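Local coordinates for protein oxalate biosynthetic component 1 (Burkholderia thailandensis, PDB 5IKY) that probably makes oxalate in quorum sensing-dependent oxalogenesis, as a bifunctional enzyme combining an alpha/beta serine hydrolase with an additional lyase activity, at residues E572-A580 against F636-Y646. Sequence-based numbering, arbitrary orientation.
Sequences EDRLAAHLA and FARELLVPRGY
Arg-644 lies across the side of helix 572-579 and meets two acids at once. Its NH1 reaches Glu-572 OE2 at 2.7 Å, near the guanidinium plane, with the Glu-572 carboxylate turned 56° from that plane. Asp-573 OD1 forms the second salt bridge, to NH2, but its short length and approach over one face of the group are doubtful in detail. The arginine chain, extended from CG to NE, passes Ala-576, whose CB lies 3.4 Å from NE. The contact opens toward Asp-573 and past Ala-577 to Tyr-646, while the Glu-572 end of the salt-bridge network is buried.

The buried side is apolar, a continuous packing of leucines. The aliphatic part of Glu-572 rests on Leu-640, CG to CG at 3.7 Å. Leu-575 points its CD2 against Leu-640 CD2 and the edge of the Phe-636 ring, its CG trans to the main-chain N (chi1 177°). Ala-576 has little bulk, and Leu-641 CD2 comes to 3.9 Å from its CB. Leu-575, Leu-579 and Phe-636 also touch helix 592-602, which extends this apolar core of the cap domain.

Beyond Leu-641 a Schellman motif ends helix 629-641, with Gly-645 at positive phi, and the turned chain brings Tyr-646 back to the C-terminal end of the other helix, where Ala-580, just past its last turn, makes a CH-pi contact over the ring, CB 3.8 Å from the Tyr-646 centroid, both residues being partly exposed.

Glu-572 OE2 also bridges Arg-685 of helix 682-690, while OE1 bonds to the Tyr-568 hydroxyl. A buried carboxylate set between two arginines is probably ionised, and its charge would link three cap-domain segments.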
loop_
_atom_site.group_PDB
_atom_site.type_symbol
_atom_site.label_atom_id
_atom_site.label_comp_id
_atom_site.label_asym_id
_atom_site.label_seq_id
_atom_site.Cartn_x
_atom_site.Cartn_y
_atom_site.Cartn_z
ATOM N N GLU A 572 25.174 -5.487 7.434
ATOM C CA GLU A 572 25.971 -5.586 6.218
ATOM C C GLU A 572 26.733 -6.908 6.168
ATOM O O GLU A 572 26.926 -7.480 5.094
ATOM C CB GLU A 572 26.941 -4.405 6.124
ATOM C CG GLU A 572 27.434 -4.116 4.717
ATOM C CD GLU A 572 28.313 -2.882 4.650
ATOM O OE1 GLU A 572 27.870 -1.869 4.071
ATOM O OE2 GLU A 572 29.447 -2.926 5.172
ATOM N N ASP A 573 27.160 -7.388 7.334
ATOM C CA ASP A 573 27.827 -8.683 7.440
ATOM C C ASP A 573 26.922 -9.809 6.946
ATOM O O ASP A 573 27.370 -10.721 6.249
ATOM C CB ASP A 573 28.254 -8.953 8.886
ATOM C CG ASP A 573 29.522 -8.216 9.269
ATOM O OD1 ASP A 573 30.415 -8.085 8.409
ATOM O OD2 ASP A 573 29.631 -7.772 10.431
ATOM N N ARG A 574 25.647 -9.731 7.309
ATOM C CA ARG A 574 24.671 -10.739 6.915
ATOM C C ARG A 574 24.392 -10.692 5.416
ATOM O O ARG A 574 24.150 -11.724 4.787
ATOM C CB ARG A 574 23.370 -10.558 7.702
ATOM C CG ARG A 574 23.454 -11.006 9.154
ATOM C CD ARG A 574 22.142 -10.755 9.891
ATOM N NE ARG A 574 20.980 -11.030 9.048
ATOM C CZ ARG A 574 20.473 -12.241 8.839
ATOM N NH1 ARG A 574 21.024 -13.302 9.413
ATOM N NH2 ARG A 574 19.413 -12.391 8.056
ATOM N N LEU A 575 24.422 -9.492 4.843
ATOM C CA LEU A 575 24.245 -9.340 3.405
ATOM C C LEU A 575 25.476 -9.855 2.671
ATOM O O LEU A 575 25.364 -10.485 1.622
ATOM C CB LEU A 575 23.980 -7.880 3.037
ATOM C CG LEU A 575 23.844 -7.589 1.540
ATOM C CD1 LEU A 575 22.760 -8.458 0.911
ATOM C CD2 LEU A 575 23.552 -6.117 1.306
ATOM N N ALA A 576 26.649 -9.590 3.239
ATOM C CA ALA A 576 27.906 -10.021 2.641
ATOM C C ALA A 576 28.019 -11.543 2.617
ATOM O O ALA A 576 28.473 -12.124 1.633
ATOM C CB ALA A 576 29.083 -9.416 3.392
ATOM N N ALA A 577 27.601 -12.182 3.705
ATOM C CA ALA A 577 27.659 -13.636 3.806
ATOM C C ALA A 577 26.699 -14.293 2.820
ATOM O O ALA A 577 27.024 -15.310 2.206
ATOM C CB ALA A 577 27.351 -14.081 5.225
ATOM N N HIS A 578 25.516 -13.705 2.671
ATOM C CA HIS A 578 24.520 -14.224 1.743
ATOM C C HIS A 578 24.995 -14.117 0.296
ATOM O O HIS A 578 24.717 -14.993 -0.522
ATOM C CB HIS A 578 23.192 -13.488 1.909
ATOM C CG HIS A 578 22.133 -13.932 0.949
ATOM N ND1 HIS A 578 21.644 -13.119 -0.050
ATOM C CD2 HIS A 578 21.470 -15.108 0.834
ATOM C CE1 HIS A 578 20.724 -13.772 -0.736
ATOM N NE2 HIS A 578 20.599 -14.982 -0.220
ATOM N N LEU A 579 25.712 -13.040 -0.012
ATOM C CA LEU A 579 26.243 -12.834 -1.357
ATOM C C LEU A 579 27.441 -13.740 -1.623
ATOM O O LEU A 579 27.737 -14.071 -2.771
ATOM C CB LEU A 579 26.638 -11.371 -1.565
ATOM C CG LEU A 579 25.502 -10.347 -1.583
ATOM C CD1 LEU A 579 26.052 -8.946 -1.801
ATOM C CD2 LEU A 579 24.470 -10.699 -2.644
ATOM N N ALA A 580 28.128 -14.136 -0.556
ATOM C CA ALA A 580 29.283 -15.017 -0.675
ATOM C C ALA A 580 28.874 -16.483 -0.554
ATOM O O ALA A 580 29.700 -17.348 -0.259
ATOM C CB ALA A 580 30.325 -14.667 0.374
ATOM N N PHE A 636 29.068 -2.691 -5.875
ATOM C CA PHE A 636 28.508 -2.724 -4.531
ATOM C C PHE A 636 28.843 -4.046 -3.855
ATOM O O PHE A 636 29.248 -4.076 -2.693
ATOM C CB PHE A 636 26.993 -2.520 -4.572
ATOM C CG PHE A 636 26.330 -2.613 -3.227
ATOM C CD1 PHE A 636 26.281 -1.514 -2.386
ATOM C CD2 PHE A 636 25.746 -3.798 -2.805
ATOM C CE1 PHE A 636 25.670 -1.594 -1.150
ATOM C CE2 PHE A 636 25.132 -3.885 -1.570
ATOM C CZ PHE A 636 25.093 -2.782 -0.742
ATOM N N ALA A 637 28.668 -5.134 -4.597
ATOM C CA ALA A 637 28.994 -6.463 -4.102
ATOM C C ALA A 637 30.485 -6.568 -3.806
ATOM O O ALA A 637 30.884 -7.081 -2.762
ATOM C CB ALA A 637 28.573 -7.521 -5.105
ATOM N N ARG A 638 31.303 -6.073 -4.731
ATOM C CA ARG A 638 32.748 -6.031 -4.540
ATOM C C ARG A 638 33.100 -5.187 -3.320
ATOM O O ARG A 638 34.014 -5.513 -2.564
ATOM C CB ARG A 638 33.441 -5.462 -5.779
ATOM C CG ARG A 638 33.124 -6.195 -7.072
ATOM C CD ARG A 638 33.768 -5.505 -8.268
ATOM N NE ARG A 638 35.220 -5.400 -8.133
ATOM C CZ ARG A 638 35.885 -4.252 -8.052
ATOM N NH1 ARG A 638 35.233 -3.097 -8.096
ATOM N NH2 ARG A 638 37.207 -4.256 -7.931
ATOM N N GLU A 639 32.356 -4.104 -3.135
ATOM C CA GLU A 639 32.609 -3.157 -2.058
ATOM C C GLU A 639 32.329 -3.774 -0.689
ATOM O O GLU A 639 32.889 -3.347 0.319
ATOM C CB GLU A 639 31.755 -1.904 -2.260
ATOM C CG GLU A 639 32.235 -0.676 -1.515
ATOM C CD GLU A 639 31.441 0.563 -1.885
ATOM O OE1 GLU A 639 30.244 0.426 -2.221
ATOM O OE2 GLU A 639 32.016 1.669 -1.852
ATOM N N LEU A 640 31.466 -4.785 -0.666
ATOM C CA LEU A 640 31.065 -5.424 0.584
ATOM C C LEU A 640 31.886 -6.672 0.904
ATOM O O LEU A 640 32.119 -6.984 2.071
ATOM C CB LEU A 640 29.579 -5.789 0.536
ATOM C CG LEU A 640 28.612 -4.852 1.265
ATOM C CD1 LEU A 640 28.742 -3.423 0.755
ATOM C CD2 LEU A 640 27.181 -5.350 1.125
ATOM N N LEU A 641 32.322 -7.381 -0.133
ATOM C CA LEU A 641 32.997 -8.659 0.057
ATOM C C LEU A 641 34.502 -8.511 0.272
ATOM O O LEU A 641 35.094 -9.242 1.065
ATOM C CB LEU A 641 32.728 -9.578 -1.137
ATOM C CG LEU A 641 31.257 -9.920 -1.385
ATOM C CD1 LEU A 641 31.123 -11.041 -2.401
ATOM C CD2 LEU A 641 30.558 -10.284 -0.086
ATOM N N VAL A 642 35.115 -7.567 -0.436
ATOM C CA VAL A 642 36.557 -7.338 -0.336
ATOM C C VAL A 642 37.060 -7.013 1.083
ATOM O O VAL A 642 38.042 -7.610 1.527
ATOM C CB VAL A 642 37.008 -6.207 -1.298
ATOM C CG1 VAL A 642 38.401 -5.706 -0.937
ATOM C CG2 VAL A 642 36.971 -6.693 -2.737
ATOM N N PRO A 643 36.400 -6.081 1.803
ATOM C CA PRO A 643 36.946 -5.761 3.131
ATOM C C PRO A 643 36.905 -6.936 4.107
ATOM O O PRO A 643 37.694 -6.975 5.051
ATOM C CB PRO A 643 36.035 -4.630 3.626
ATOM C CG PRO A 643 35.387 -4.085 2.405
ATOM C CD PRO A 643 35.218 -5.255 1.497
ATOM N N ARG A 644 36.000 -7.882 3.874
ATOM C CA ARG A 644 35.810 -8.999 4.791
ATOM C C ARG A 644 36.633 -10.214 4.379
ATOM O O ARG A 644 36.751 -11.179 5.135
ATOM C CB ARG A 644 34.327 -9.365 4.872
ATOM C CG ARG A 644 33.414 -8.152 4.908
ATOM C CD ARG A 644 32.008 -8.507 5.354
ATOM N NE ARG A 644 31.107 -7.362 5.238
ATOM C CZ ARG A 644 31.048 -6.364 6.115
ATOM N NH1 ARG A 644 30.198 -5.366 5.928
ATOM N NH2 ARG A 644 31.836 -6.365 7.181
ATOM N N GLY A 645 37.199 -10.162 3.178
ATOM C CA GLY A 645 38.066 -11.224 2.704
ATOM C C GLY A 645 37.375 -12.239 1.813
ATOM O O GLY A 645 37.972 -13.247 1.435
ATOM N N TYR A 646 36.116 -11.979 1.476
ATOM C CA TYR A 646 35.379 -12.864 0.582
ATOM C C TYR A 646 35.880 -12.745 -0.854
ATOM O O TYR A 646 36.366 -11.692 -1.271
ATOM C CB TYR A 646 33.879 -12.563 0.629
ATOM C CG TYR A 646 33.203 -12.944 1.925
ATOM C CD1 TYR A 646 33.202 -14.259 2.372
ATOM C CD2 TYR A 646 32.546 -11.991 2.692
ATOM C CE1 TYR A 646 32.576 -14.612 3.552
ATOM C CE2 TYR A 646 31.917 -12.334 3.873
ATOM C CZ TYR A 646 31.934 -13.644 4.298
ATOM O OH TYR A 646 31.309 -13.988 5.475
#